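Local coordinates for mandalate racemase/muconate lactonizing enzyme (Unidentified, PDB 4E4U), which is a putative mandelate racemase/muconate lactonizing enzyme of the enolase superfamily, whose substrate and reaction are not established, at residues T129-K134 with A149-E154; V163-A168 with L189-V194. One frame throughout, in Å; residues are numbered along the deposited sequence. Where two conformers were deposited one is given.

Interaction 1: residues T129-K134 with A149-E154; sequences TYLYPK and AECAAE
Leu131 and Cys151 meet through apolar atoms, and one branch of Leu131 lies against the helix at Cys151 and Ala152. Leu131 CD2 lies 3.9 Å from Cys151 SG. The same branch reaches past the sulfur to the helix backbone, with CD2 of Leu131 3.7 Å from Ala152 CA and the Ala152 methyl close by. Small residues on this side of the helix let the leucine come right up to the main chain. Pro133 adds a second patch, its CG 4.2 Å from Cys151 CB.

A sulfur-to-backbone approach completes the set. With SG anti to the backbone N (chi1 178°), the sulfur of Cys151 is carried to the loop, and SG stands 3.6 Å from Tyr132 N. This sulfur is also linked covalently, as a mixed disulfide, to S4 of a dimercaptobutanediol molecule, probably from the crystallisation liquor, in a pocket that includes Tyr132 and Glu154.

On the loop side, Thr129 OG1 donates to Tyr130 O on a lone pair in the carbonyl plane (2.9 Å), and it also has a hydrogen bond with the backbone N of Met337. The whole is the first half of a beta-alpha-beta unit, strand 125-130 followed by helix 145-158, in the barrel domain of the enolase superfamily.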
ATOM      1  N   THR A 129      19.018  34.461  -7.123  1.00 12.69           N
ATOM      2  CA  THR A 129      20.212  34.172  -7.900  1.00 13.81           C
ATOM      3  C   THR A 129      21.161  33.259  -7.133  1.00 13.02           C
ATOM      4  O   THR A 129      21.155  33.228  -5.899  1.00 13.23           O
ATOM      5  CB  THR A 129      20.953  35.465  -8.324  1.00 15.06           C
ATOM      6  OG1 THR A 129      22.074  35.128  -9.155  1.00 15.19           O
ATOM      7  CG2 THR A 129      21.432  36.249  -7.103  1.00 16.04           C
ATOM      8  N   TYR A 130      21.955  32.490  -7.873  1.00 13.16           N
ATOM      9  CA  TYR A 130      23.147  31.880  -7.307  1.00 14.72           C
ATOM     10  C   TYR A 130      24.060  32.982  -6.795  1.00 14.11           C
ATOM     11  O   TYR A 130      24.085  34.095  -7.335  1.00 14.41           O
ATOM     12  CB  TYR A 130      23.914  31.110  -8.379  1.00 18.31           C
ATOM     13  CG  TYR A 130      23.783  29.607  -8.327  1.00 23.39           C
ATOM     14  CD1 TYR A 130      24.230  28.882  -7.232  1.00 24.75           C
ATOM     15  CD2 TYR A 130      23.232  28.911  -9.391  1.00 25.85           C
ATOM     16  CE1 TYR A 130      24.120  27.506  -7.190  1.00 26.94           C
ATOM     17  CE2 TYR A 130      23.118  27.535  -9.362  1.00 27.18           C
ATOM     18  CZ  TYR A 130      23.562  26.836  -8.256  1.00 28.11           C
ATOM     19  OH  TYR A 130      23.445  25.465  -8.223  1.00 30.57           O
ATOM     20  N   LEU A 131      24.827  32.659  -5.762  1.00 13.99           N
ATOM     21  CA  LEU A 131      25.882  33.542  -5.300  1.00 14.37           C
ATOM     22  C   LEU A 131      27.091  33.391  -6.219  1.00 15.22           C
ATOM     23  O   LEU A 131      27.526  32.267  -6.514  1.00 16.33           O
ATOM     24  CB  LEU A 131      26.263  33.199  -3.861  1.00 14.68           C
ATOM     25  CG  LEU A 131      25.122  33.311  -2.848  1.00 14.52           C
ATOM     26  CD1 LEU A 131      25.578  32.888  -1.451  1.00 15.11           C
ATOM     27  CD2 LEU A 131      24.567  34.729  -2.829  1.00 15.28           C
ATOM     28  N   TYR A 132      27.630  34.518  -6.676  1.00 15.43           N
ATOM     29  CA  TYR A 132      28.829  34.516  -7.516  1.00 17.64           C
ATOM     30  C   TYR A 132      29.963  35.300  -6.857  1.00 18.35           C
ATOM     31  O   TYR A 132      30.370  36.357  -7.355  1.00 19.04           O
ATOM     32  CB  TYR A 132      28.520  35.106  -8.895  1.00 18.81           C
ATOM     33  CG  TYR A 132      27.592  34.255  -9.734  1.00 20.50           C
ATOM     34  CD1 TYR A 132      28.084  33.223 -10.523  1.00 23.07           C
ATOM     35  CD2 TYR A 132      26.223  34.489  -9.743  1.00 21.27           C
ATOM     36  CE1 TYR A 132      27.232  32.446 -11.292  1.00 24.52           C
ATOM     37  CE2 TYR A 132      25.369  33.724 -10.504  1.00 22.89           C
ATOM     38  CZ  TYR A 132      25.871  32.702 -11.278  1.00 24.66           C
ATOM     39  OH  TYR A 132      25.002  31.946 -12.035  1.00 27.83           O
ATOM     40  N   PRO A 133      30.497  34.778  -5.740  1.00 19.06           N
ATOM     41  CA  PRO A 133      31.527  35.505  -4.996  1.00 19.91           C
ATOM     42  C   PRO A 133      32.858  35.439  -5.728  1.00 20.59           C
ATOM     43  O   PRO A 133      33.171  34.409  -6.321  1.00 21.23           O
ATOM     44  CB  PRO A 133      31.616  34.724  -3.669  1.00 20.22           C
ATOM     45  CG  PRO A 133      30.502  33.694  -3.708  1.00 21.38           C
ATOM     46  CD  PRO A 133      30.233  33.456  -5.145  1.00 20.34           C
ATOM     47  N   LYS A 134      33.626  36.521  -5.698  1.00 20.23           N
ATOM     48  CA  LYS A 134      34.943  36.520  -6.325  1.00 21.27           C
ATOM     49  C   LYS A 134      36.052  36.555  -5.286  1.00 21.36           C
ATOM     50  O   LYS A 134      35.952  37.269  -4.282  1.00 21.22           O
ATOM     51  CB  LYS A 134      35.097  37.704  -7.284  1.00 23.01           C
ATOM     52  CG  LYS A 134      34.287  37.590  -8.566  1.00 25.22           C
ATOM     53  CD  LYS A 134      34.638  38.716  -9.533  1.00 27.30           C
ATOM     54  CE  LYS A 134      33.758  38.667 -10.780  1.00 29.25           C
ATOM     55  NZ  LYS A 134      34.068  39.770 -11.736  1.00 30.44           N
ATOM     56  N   ALA A 149      28.861  34.572   2.170  1.00 16.33           N
ATOM     57  CA  ALA A 149      28.021  35.354   3.068  1.00 16.92           C
ATOM     58  C   ALA A 149      28.022  36.833   2.678  1.00 17.27           C
ATOM     59  O   ALA A 149      26.969  37.479   2.663  1.00 17.36           O
ATOM     60  CB  ALA A 149      28.470  35.175   4.510  1.00 17.36           C
ATOM     61  N   GLU A 150      29.203  37.366   2.372  1.00 17.11           N
ATOM     62  CA  GLU A 150      29.337  38.759   1.956  1.00 18.46           C
ATOM     63  C   GLU A 150      28.537  39.008   0.682  1.00 17.29           C
ATOM     64  O   GLU A 150      27.836  40.015   0.559  1.00 17.46           O
ATOM     65  CB  GLU A 150      30.811  39.097   1.730  1.00 21.67           C
ATOM     66  CG  GLU A 150      31.064  40.478   1.146  1.00 25.87           C
ATOM     67  CD  GLU A 150      32.536  40.755   0.915  1.00 29.15           C
ATOM     68  OE1 GLU A 150      33.194  39.964   0.205  1.00 30.39           O
ATOM     69  OE2 GLU A 150      33.033  41.768   1.446  1.00 30.90           O
ATOM     70  N   CYS A 151      28.641  38.077  -0.258  1.00 16.68           N
ATOM     71  CA  CYS A 151      27.907  38.170  -1.510  1.00 17.25           C
ATOM     72  C   CYS A 151      26.396  38.118  -1.263  1.00 16.84           C
ATOM     73  O   CYS A 151      25.632  38.870  -1.869  1.00 17.39           O
ATOM     74  CB  CYS A 151      28.348  37.039  -2.439  1.00 18.00           C
ATOM     75  SG  CYS A 151      27.505  36.977  -4.027  1.00 20.47           S
ATOM     76  N   ALA A 152      25.967  37.226  -0.376  1.00 15.82           N
ATOM     77  CA  ALA A 152      24.553  37.143  -0.028  1.00 15.40           C
ATOM     78  C   ALA A 152      24.045  38.474   0.526  1.00 15.68           C
ATOM     79  O   ALA A 152      22.964  38.937   0.161  1.00 15.60           O
ATOM     80  CB  ALA A 152      24.314  36.030   0.971  1.00 15.30           C
ATOM     81  N   ALA A 153      24.825  39.081   1.415  1.00 16.12           N
ATOM     82  CA  ALA A 153      24.446  40.359   2.005  1.00 16.42           C
ATOM     83  C   ALA A 153      24.304  41.444   0.935  1.00 16.49           C
ATOM     84  O   ALA A 153      23.390  42.266   1.002  1.00 17.05           O
ATOM     85  CB  ALA A 153      25.453  40.773   3.067  1.00 17.57           C
ATOM     86  N   GLU A 154      25.199  41.448  -0.050  1.00 16.30           N
ATOM     87  CA  GLU A 154      25.097  42.418  -1.140  1.00 16.62           C
ATOM     88  C   GLU A 154      23.862  42.167  -1.999  1.00 16.08           C
ATOM     89  O   GLU A 154      23.196  43.107  -2.424  1.00 16.72           O
ATOM     90  CB  GLU A 154      26.364  42.433  -1.995  1.00 18.22           C
ATOM     91  CG  GLU A 154      27.592  42.965  -1.283  1.00 19.87           C
ATOM     92  CD  GLU A 154      27.380  44.355  -0.712  1.00 22.27           C
ATOM     93  OE1 GLU A 154      26.767  45.202  -1.396  1.00 22.16           O
ATOM     94  OE2 GLU A 154      27.819  44.597   0.431  1.00 24.71           O
TER

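Interaction 2: residues V163-A168 with L189-V194; sequences VKFDPA and LFCRRV
Phe165 lies with one face under Val194, whose CG2 is 4.2 Å above the ring plane and displaced toward the rim, while the other methyl, CG1, is 4.1 Å from Phe165 CE1. The ring gets there because chi1 of 48° sets CG between the backbone N and the carbonyl carbon, directing it at the helix. Cys191 takes the rim instead: its SG is 5.2 Å from the Phe165 centroid, a sulfur-aromatic contact at the edge. Phe190 CB touches CE2 of the same ring obliquely.

Beyond the strand end the roles reverse, and the helix supplies the ring. Pro167 CB sits over one face of Phe190 in a CH-pi contact, 3.8 Å from the centroid and 19° off the normal. The turn carrying this proline is an Asx turn, in which Ala168 N donates to Asp166 OD1 (2.9 Å) from above the carboxylate plane. Near the other end Val163 CG2 meets Val194 CG1 at 4.0 Å.

Strand 163-165 and helix 189-194 run nearly antiparallel, at 156°, and their axes come within 10.8 Å at the closest. Phe206 of strand 203-206 touches Pro167 and Cys191, and helix 145-158 packs alongside through Ala148 against Phe190 and Ala152 against Val194.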
ATOM      1  N   VAL A 163      18.680  33.366  -2.001  1.00 12.68           N
ATOM      2  CA  VAL A 163      19.984  33.180  -2.635  1.00 12.53           C
ATOM      3  C   VAL A 163      20.305  31.693  -2.662  1.00 11.85           C
ATOM      4  O   VAL A 163      19.882  30.950  -1.768  1.00 12.92           O
ATOM      5  CB  VAL A 163      21.112  33.958  -1.907  1.00 14.04           C
ATOM      6  CG1 VAL A 163      20.888  35.467  -2.022  1.00 14.61           C
ATOM      7  CG2 VAL A 163      21.224  33.522  -0.438  1.00 15.49           C
ATOM      8  N   LYS A 164      21.037  31.254  -3.687  1.00 11.54           N
ATOM      9  CA  LYS A 164      21.357  29.836  -3.854  1.00 12.09           C
ATOM     10  C   LYS A 164      22.867  29.601  -3.888  1.00 12.18           C
ATOM     11  O   LYS A 164      23.628  30.436  -4.372  1.00 13.08           O
ATOM     12  CB  LYS A 164      20.703  29.291  -5.123  1.00 12.93           C
ATOM     13  CG  LYS A 164      20.782  27.775  -5.250  1.00 13.20           C
ATOM     14  CD  LYS A 164      19.697  27.228  -6.176  1.00 15.31           C
ATOM     15  CE  LYS A 164      20.153  27.185  -7.620  1.00 16.27           C
ATOM     16  NZ  LYS A 164      19.142  26.558  -8.530  1.00 16.57           N
ATOM     17  N   PHE A 165      23.297  28.452  -3.376  1.00 12.12           N
ATOM     18  CA  PHE A 165      24.722  28.098  -3.338  1.00 13.05           C
ATOM     19  C   PHE A 165      24.838  26.581  -3.221  1.00 13.39           C
ATOM     20  O   PHE A 165      23.926  25.928  -2.708  1.00 13.63           O
ATOM     21  CB  PHE A 165      25.453  28.806  -2.176  1.00 13.73           C
ATOM     22  CG  PHE A 165      24.736  28.697  -0.863  1.00 14.05           C
ATOM     23  CD1 PHE A 165      23.714  29.579  -0.543  1.00 14.56           C
ATOM     24  CD2 PHE A 165      25.069  27.698   0.042  1.00 14.91           C
ATOM     25  CE1 PHE A 165      23.028  29.459   0.662  1.00 14.97           C
ATOM     26  CE2 PHE A 165      24.391  27.575   1.247  1.00 15.86           C
ATOM     27  CZ  PHE A 165      23.371  28.459   1.556  1.00 16.38           C
ATOM     28  N   ASP A 166      25.939  26.021  -3.726  1.00 13.58           N
ATOM     29  CA  ASP A 166      26.191  24.581  -3.615  1.00 13.96           C
ATOM     30  C   ASP A 166      27.588  24.298  -3.064  1.00 14.69           C
ATOM     31  O   ASP A 166      28.570  24.268  -3.817  1.00 16.25           O
ATOM     32  CB  ASP A 166      26.031  23.871  -4.966  1.00 14.83           C
ATOM     33  CG  ASP A 166      26.232  22.363  -4.849  1.00 15.61           C
ATOM     34  OD1 ASP A 166      26.450  21.878  -3.720  1.00 16.15           O
ATOM     35  OD2 ASP A 166      26.174  21.655  -5.872  1.00 15.91           O
ATOM     36  N   PRO A 167      27.681  24.072  -1.745  1.00 14.16           N
ATOM     37  CA  PRO A 167      28.967  23.793  -1.101  1.00 14.02           C
ATOM     38  C   PRO A 167      29.281  22.295  -0.995  1.00 13.66           C
ATOM     39  O   PRO A 167      30.204  21.914  -0.266  1.00 14.11           O
ATOM     40  CB  PRO A 167      28.777  24.404   0.291  1.00 15.98           C
ATOM     41  CG  PRO A 167      27.325  24.186   0.577  1.00 16.64           C
ATOM     42  CD  PRO A 167      26.593  24.215  -0.759  1.00 15.61           C
ATOM     43  N   ALA A 168      28.541  21.460  -1.724  1.00 13.51           N
ATOM     44  CA  ALA A 168      28.593  20.011  -1.504  1.00 12.77           C
ATOM     45  C   ALA A 168      29.610  19.248  -2.360  1.00 13.11           C
ATOM     46  O   ALA A 168      29.577  18.019  -2.410  1.00 14.09           O
ATOM     47  CB  ALA A 168      27.214  19.405  -1.653  1.00 13.53           C
ATOM     48  N   LEU A 189      28.414  24.923   7.525  1.00 14.82           N
ATOM     49  CA  LEU A 189      29.073  26.208   7.761  1.00 15.50           C
ATOM     50  C   LEU A 189      28.636  27.278   6.761  1.00 14.79           C
ATOM     51  O   LEU A 189      28.447  28.436   7.135  1.00 15.59           O
ATOM     52  CB  LEU A 189      30.594  26.049   7.740  1.00 17.29           C
ATOM     53  CG  LEU A 189      31.374  27.313   8.095  1.00 18.89           C
ATOM     54  CD1 LEU A 189      30.994  27.807   9.486  1.00 20.62           C
ATOM     55  CD2 LEU A 189      32.866  27.061   8.011  1.00 19.73           C
ATOM     56  N   PHE A 190      28.476  26.900   5.494  1.00 14.51           N
ATOM     57  CA  PHE A 190      27.950  27.834   4.502  1.00 15.10           C
ATOM     58  C   PHE A 190      26.569  28.326   4.917  1.00 14.40           C
ATOM     59  O   PHE A 190      26.291  29.528   4.879  1.00 14.85           O
ATOM     60  CB  PHE A 190      27.871  27.189   3.119  1.00 15.51           C
ATOM     61  CG  PHE A 190      29.055  27.476   2.243  1.00 15.97           C
ATOM     62  CD1 PHE A 190      30.284  26.867   2.485  1.00 16.85           C
ATOM     63  CD2 PHE A 190      28.937  28.335   1.162  1.00 16.66           C
ATOM     64  CE1 PHE A 190      31.377  27.119   1.663  1.00 17.98           C
ATOM     65  CE2 PHE A 190      30.023  28.600   0.342  1.00 17.24           C
ATOM     66  CZ  PHE A 190      31.247  27.993   0.593  1.00 17.61           C
ATOM     67  N   CYS A 191      25.701  27.405   5.322  1.00 14.48           N
ATOM     68  CA  CYS A 191      24.365  27.807   5.745  1.00 14.70           C
ATOM     69  C   CYS A 191      24.423  28.723   6.960  1.00 14.99           C
ATOM     70  O   CYS A 191      23.707  29.721   7.027  1.00 15.78           O
ATOM     71  CB  CYS A 191      23.473  26.593   6.019  1.00 14.92           C
ATOM     72  SG  CYS A 191      23.001  25.721   4.524  1.00 15.72           S
ATOM     73  N   ARG A 192      25.293  28.395   7.911  1.00 14.78           N
ATOM     74  CA  ARG A 192      25.416  29.196   9.119  1.00 15.93           C
ATOM     75  C   ARG A 192      25.853  30.620   8.789  1.00 15.82           C
ATOM     76  O   ARG A 192      25.249  31.590   9.263  1.00 17.01           O
ATOM     77  CB  ARG A 192      26.419  28.557  10.076  1.00 17.28           C
ATOM     78  CG  ARG A 192      26.546  29.300  11.388  1.00 20.34           C
ATOM     79  CD  ARG A 192      27.554  28.629  12.309  1.00 23.98           C
ATOM     80  NE  ARG A 192      27.704  29.359  13.564  1.00 28.38           N
ATOM     81  CZ  ARG A 192      27.084  29.032  14.693  1.00 32.09           C
ATOM     82  NH1 ARG A 192      26.276  27.979  14.727  1.00 33.94           N
ATOM     83  NH2 ARG A 192      27.273  29.751  15.791  1.00 33.26           N
ATOM     84  N   ARG A 193      26.896  30.740   7.976  0.59 15.61           N
ATOM     85  CA  ARG A 193      27.446  32.052   7.642  0.59 16.06           C
ATOM     86  C   ARG A 193      26.505  32.876   6.768  0.59 15.73           C
ATOM     87  O   ARG A 193      26.357  34.078   6.981  0.59 15.74           O
ATOM     88  CB  ARG A 193      28.815  31.911   6.973  0.59 17.36           C
ATOM     89  CG  ARG A 193      29.885  31.306   7.874  0.59 18.86           C
ATOM     90  CD  ARG A 193      30.277  32.238   9.013  0.59 21.03           C
ATOM     91  NE  ARG A 193      31.109  31.551   9.999  0.59 22.75           N
ATOM     92  CZ  ARG A 193      32.393  31.244   9.823  0.59 25.26           C
ATOM     93  NH1 ARG A 193      33.015  31.554   8.691  0.59 26.13           N
ATOM     94  NH2 ARG A 193      33.061  30.617  10.783  0.59 26.40           N
ATOM     95  N   VAL A 194      25.876  32.238   5.786  1.00 15.17           N
ATOM     96  CA  VAL A 194      24.932  32.945   4.923  1.00 14.83           C
ATOM     97  C   VAL A 194      23.699  33.376   5.724  1.00 14.87           C
ATOM     98  O   VAL A 194      23.257  34.515   5.601  1.00 15.15           O
ATOM     99  CB  VAL A 194      24.543  32.148   3.656  1.00 14.55           C
ATOM    100  CG1 VAL A 194      23.506  32.918   2.846  1.00 15.21           C
ATOM    101  CG2 VAL A 194      25.778  31.885   2.798  1.00 15.05           C
TER

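Overall arrangement
From the N terminus, strand 125-130 leads into interaction 1, which closes the loop between 129-134 and 149-154 before helix 145-158 ends. The chain then enters strand 162-165, and interaction 2 closes the next, longer loop at 189-194 on helix 181-198. The closures are in series, neither nested nor crossed, with centres about 10 Å apart. They meet in the sheet, where strands 125-130 and 162-165 are parallel neighbours and Leu131 N lies 2.9 Å from Lys164 O, a probable hydrogen bond, and outside it, where Ala149 CB packs on the backbone O of Arg193. Two successive strand-helix units of the beta/alpha barrel are thereby tied together.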